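Local coordinates for protein trehalose monomycolate exporter MmpL3 (Mycobacterium tuberculosis, PDB 7NVH) that exports trehalose monomycolate, a mycolic acid carrier for the mycobacterial cell envelope, probably across the inner membrane as a member of the RND permease clan, at residues V290-F302 / L561-M574. Residues are numbered along the deposited sequence; the frame is centred on the assembly and turned at random.
Sequences VLIVASAIGLLLF and LMVVILLTTTIVLM
Gly298, in the short 3-10 turn that follows helix 270-297, meets Met562 of helix 559-577 where the two MMPL halves of the chain come close; Gly298 CA lies 5.1 Å from Met562 CA, although no hydrogen bond crosses the interface. Having no side chain, glycine lets the methionine lie directly against its backbone, Met562 CG resting on Gly298 O. Met562 CG stands anti to its own N (chi1 -159°), and the chain then bends twice, which brings CE to 3.7 Å from Phe302 CZ and puts the sulfur obliquely beside the ring, a Met-aromatic contact. A flexible thioether suits a place between a bare backbone and an aromatic ring.

Helix segments 290-297 and 561-574 run nearly antiparallel (165°), with axes 8.2 Å apart at their closest approach. Small residues sustain the closeness further along: Ala294 CB lies 3.5 Å from Thr569 OG1 and also touches Leu573 CD1. The hydroxyl of Thr569 is turned back to Ile565 O, and that of Ser295 to Leu291 O (OG to O 3.0 Å), meeting this carbonyl from the face opposite Ser295 N. Thr570 presents its methyl CG2 to Ser295 OG.

Larger aliphatic groups fill in at both ends. Leu291 slides past Leu573, its CD2 on Leu573 CB, while the Leu291 and Met574 side chains cross at about a right angle, Leu291 CD1 lying 3.5 Å from Met574 CG. At the other end Leu301 CD2 meets Ile565 CD1 tip to tip at 3.7 Å. Helix 624-654 packs beside the pair, against Leu291, Leu299 and Leu566.

Because the hydroxyls bond within their own helices, the pair is joined by shape and apolar contact rather than by directional bonds, as suits a membrane interior.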
# COMPACT_ATOMS: atom_id res chain seq x y z
N VAL A 290 -2.64 0.88 19.29
CA VAL A 290 -3.93 1.55 19.14
C VAL A 290 -3.75 2.88 18.43
O VAL A 290 -4.67 3.36 17.77
CB VAL A 290 -4.64 1.71 20.50
CG1 VAL A 290 -4.75 0.37 21.20
CG2 VAL A 290 -3.93 2.72 21.37
N LEU A 291 -2.57 3.50 18.53
CA LEU A 291 -2.31 4.71 17.76
C LEU A 291 -2.25 4.41 16.27
O LEU A 291 -2.78 5.19 15.46
CB LEU A 291 -1.02 5.36 18.22
CG LEU A 291 -1.19 6.41 19.31
CD1 LEU A 291 0.15 7.00 19.63
CD2 LEU A 291 -2.16 7.49 18.86
N ILE A 292 -1.61 3.31 15.89
CA ILE A 292 -1.64 2.91 14.48
C ILE A 292 -3.06 2.65 14.03
O ILE A 292 -3.48 3.06 12.94
CB ILE A 292 -0.75 1.68 14.23
CG1 ILE A 292 0.71 2.07 14.21
CG2 ILE A 292 -1.11 1.07 12.89
CD1 ILE A 292 1.60 0.92 13.86
N VAL A 293 -3.84 1.95 14.86
CA VAL A 293 -5.22 1.65 14.50
C VAL A 293 -6.00 2.94 14.29
O VAL A 293 -6.75 3.08 13.31
CB VAL A 293 -5.87 0.77 15.58
CG1 VAL A 293 -7.38 0.72 15.38
CG2 VAL A 293 -5.29 -0.62 15.53
N ALA A 294 -5.82 3.92 15.18
CA ALA A 294 -6.51 5.20 15.03
C ALA A 294 -6.06 5.93 13.77
O ALA A 294 -6.88 6.56 13.09
CB ALA A 294 -6.27 6.06 16.26
N SER A 295 -4.76 5.88 13.46
CA SER A 295 -4.27 6.55 12.26
C SER A 295 -4.83 5.92 11.00
O SER A 295 -5.20 6.64 10.05
CB SER A 295 -2.74 6.53 12.24
OG SER A 295 -2.21 7.20 13.37
N ALA A 296 -4.91 4.60 10.95
CA ALA A 296 -5.32 3.89 9.75
C ALA A 296 -6.81 3.59 9.70
O ALA A 296 -7.28 3.04 8.70
CB ALA A 296 -4.54 2.58 9.62
N ILE A 297 -7.57 3.93 10.75
CA ILE A 297 -9.00 3.65 10.71
C ILE A 297 -9.72 4.66 9.83
O ILE A 297 -10.77 4.36 9.25
CB ILE A 297 -9.59 3.61 12.13
CG1 ILE A 297 -10.95 2.91 12.12
CG2 ILE A 297 -9.72 5.01 12.70
CD1 ILE A 297 -11.44 2.53 13.49
N GLY A 298 -9.17 5.87 9.68
CA GLY A 298 -9.78 6.86 8.82
C GLY A 298 -9.87 6.44 7.37
O GLY A 298 -10.72 6.95 6.64
N LEU A 299 -9.01 5.51 6.95
CA LEU A 299 -9.08 4.99 5.59
C LEU A 299 -10.37 4.22 5.34
O LEU A 299 -10.70 3.96 4.18
CB LEU A 299 -7.87 4.10 5.30
CG LEU A 299 -6.50 4.72 5.52
CD1 LEU A 299 -5.41 3.72 5.19
CD2 LEU A 299 -6.34 5.99 4.70
N LEU A 300 -11.09 3.83 6.39
CA LEU A 300 -12.35 3.14 6.20
C LEU A 300 -13.42 4.02 5.57
O LEU A 300 -14.39 3.50 5.02
CB LEU A 300 -12.86 2.60 7.54
CG LEU A 300 -12.15 1.36 8.06
CD1 LEU A 300 -12.65 1.00 9.44
CD2 LEU A 300 -12.39 0.22 7.09
N LEU A 301 -13.26 5.34 5.64
CA LEU A 301 -14.23 6.24 5.04
C LEU A 301 -14.10 6.30 3.52
O LEU A 301 -15.07 6.61 2.83
CB LEU A 301 -14.09 7.64 5.63
CG LEU A 301 -15.08 8.00 6.74
CD1 LEU A 301 -14.94 7.04 7.92
CD2 LEU A 301 -14.85 9.42 7.19
N PHE A 302 -12.91 6.02 3.00
CA PHE A 302 -12.70 6.10 1.56
C PHE A 302 -13.42 4.95 0.86
O PHE A 302 -13.46 3.83 1.37
CB PHE A 302 -11.21 6.06 1.25
CG PHE A 302 -10.45 7.23 1.79
CD1 PHE A 302 -11.05 8.47 1.90
CD2 PHE A 302 -9.14 7.10 2.20
CE1 PHE A 302 -10.36 9.54 2.40
CE2 PHE A 302 -8.44 8.17 2.70
CZ PHE A 302 -9.06 9.40 2.80
N LEU A 561 -12.53 15.12 6.24
CA LEU A 561 -12.97 14.41 7.43
C LEU A 561 -12.01 13.33 7.87
O LEU A 561 -11.90 13.05 9.07
CB LEU A 561 -14.36 13.81 7.19
CG LEU A 561 -15.00 13.02 8.33
CD1 LEU A 561 -15.08 13.89 9.57
CD2 LEU A 561 -16.38 12.56 7.92
N MET A 562 -11.28 12.71 6.93
CA MET A 562 -10.27 11.73 7.31
C MET A 562 -9.16 12.37 8.12
O MET A 562 -8.67 11.77 9.09
CB MET A 562 -9.70 11.05 6.07
CG MET A 562 -9.06 9.70 6.35
SD MET A 562 -7.32 9.82 6.81
CE MET A 562 -6.63 10.57 5.35
N VAL A 563 -8.73 13.57 7.74
CA VAL A 563 -7.70 14.26 8.50
C VAL A 563 -8.20 14.62 9.89
O VAL A 563 -7.47 14.50 10.88
CB VAL A 563 -7.21 15.51 7.73
CG1 VAL A 563 -6.27 16.32 8.59
CG2 VAL A 563 -6.53 15.09 6.44
N VAL A 564 -9.45 15.07 10.00
CA VAL A 564 -10.02 15.39 11.30
C VAL A 564 -10.05 14.15 12.19
O VAL A 564 -9.69 14.21 13.37
CB VAL A 564 -11.42 16.01 11.15
CG1 VAL A 564 -12.11 16.10 12.49
CG2 VAL A 564 -11.31 17.38 10.52
N ILE A 565 -10.48 13.02 11.64
CA ILE A 565 -10.51 11.78 12.41
C ILE A 565 -9.10 11.38 12.83
O ILE A 565 -8.85 11.03 13.99
CB ILE A 565 -11.20 10.66 11.62
CG1 ILE A 565 -12.70 10.92 11.53
CG2 ILE A 565 -10.92 9.31 12.25
CD1 ILE A 565 -13.42 9.98 10.59
N LEU A 566 -8.15 11.46 11.89
CA LEU A 566 -6.78 11.04 12.17
C LEU A 566 -6.13 11.91 13.23
O LEU A 566 -5.30 11.43 14.01
CB LEU A 566 -5.96 11.06 10.88
CG LEU A 566 -4.50 10.62 10.94
CD1 LEU A 566 -4.17 9.76 9.74
CD2 LEU A 566 -3.60 11.84 10.99
N LEU A 567 -6.48 13.20 13.27
CA LEU A 567 -5.93 14.07 14.30
C LEU A 567 -6.61 13.89 15.64
O LEU A 567 -5.92 13.76 16.66
CB LEU A 567 -6.04 15.53 13.86
CG LEU A 567 -5.15 15.95 12.70
CD1 LEU A 567 -5.40 17.39 12.32
CD2 LEU A 567 -3.69 15.73 13.04
N THR A 568 -7.94 13.88 15.67
CA THR A 568 -8.69 13.75 16.92
C THR A 568 -8.47 12.41 17.61
O THR A 568 -8.32 12.39 18.83
CB THR A 568 -10.18 13.96 16.66
OG1 THR A 568 -10.39 15.26 16.09
CG2 THR A 568 -10.97 13.84 17.95
N THR A 569 -8.45 11.31 16.87
CA THR A 569 -8.27 10.01 17.49
C THR A 569 -6.87 9.80 18.04
O THR A 569 -6.70 9.05 19.01
CB THR A 569 -8.59 8.89 16.50
OG1 THR A 569 -7.82 9.07 15.31
CG2 THR A 569 -10.07 8.89 16.15
N THR A 570 -5.85 10.43 17.45
CA THR A 570 -4.50 10.30 17.97
C THR A 570 -4.20 11.29 19.08
O THR A 570 -3.44 10.96 20.00
CB THR A 570 -3.46 10.47 16.86
OG1 THR A 570 -3.54 11.79 16.32
CG2 THR A 570 -3.69 9.44 15.76
N ILE A 571 -4.78 12.49 19.05
CA ILE A 571 -4.55 13.44 20.13
C ILE A 571 -5.09 12.90 21.45
O ILE A 571 -4.42 12.95 22.48
CB ILE A 571 -5.16 14.81 19.79
CG1 ILE A 571 -4.28 15.54 18.78
CG2 ILE A 571 -5.34 15.65 21.03
CD1 ILE A 571 -4.81 16.88 18.35
N VAL A 572 -6.31 12.35 21.43
CA VAL A 572 -6.89 11.80 22.65
C VAL A 572 -6.11 10.58 23.12
O VAL A 572 -5.86 10.41 24.32
CB VAL A 572 -8.38 11.47 22.43
CG1 VAL A 572 -8.96 10.82 23.67
CG2 VAL A 572 -9.15 12.73 22.08
N LEU A 573 -5.72 9.71 22.19
CA LEU A 573 -4.99 8.51 22.58
C LEU A 573 -3.63 8.85 23.17
O LEU A 573 -3.18 8.21 24.12
CB LEU A 573 -4.84 7.57 21.39
CG LEU A 573 -6.01 6.60 21.21
CD1 LEU A 573 -5.95 5.93 19.85
CD2 LEU A 573 -6.03 5.57 22.32
N MET A 574 -2.95 9.85 22.61
CA MET A 574 -1.67 10.29 23.15
C MET A 574 -1.82 11.09 24.44
O MET A 574 -0.87 11.17 25.21
CB MET A 574 -0.92 11.09 22.09
CG MET A 574 -0.38 10.21 20.98
SD MET A 574 0.84 10.97 19.90
CE MET A 574 0.22 12.64 19.85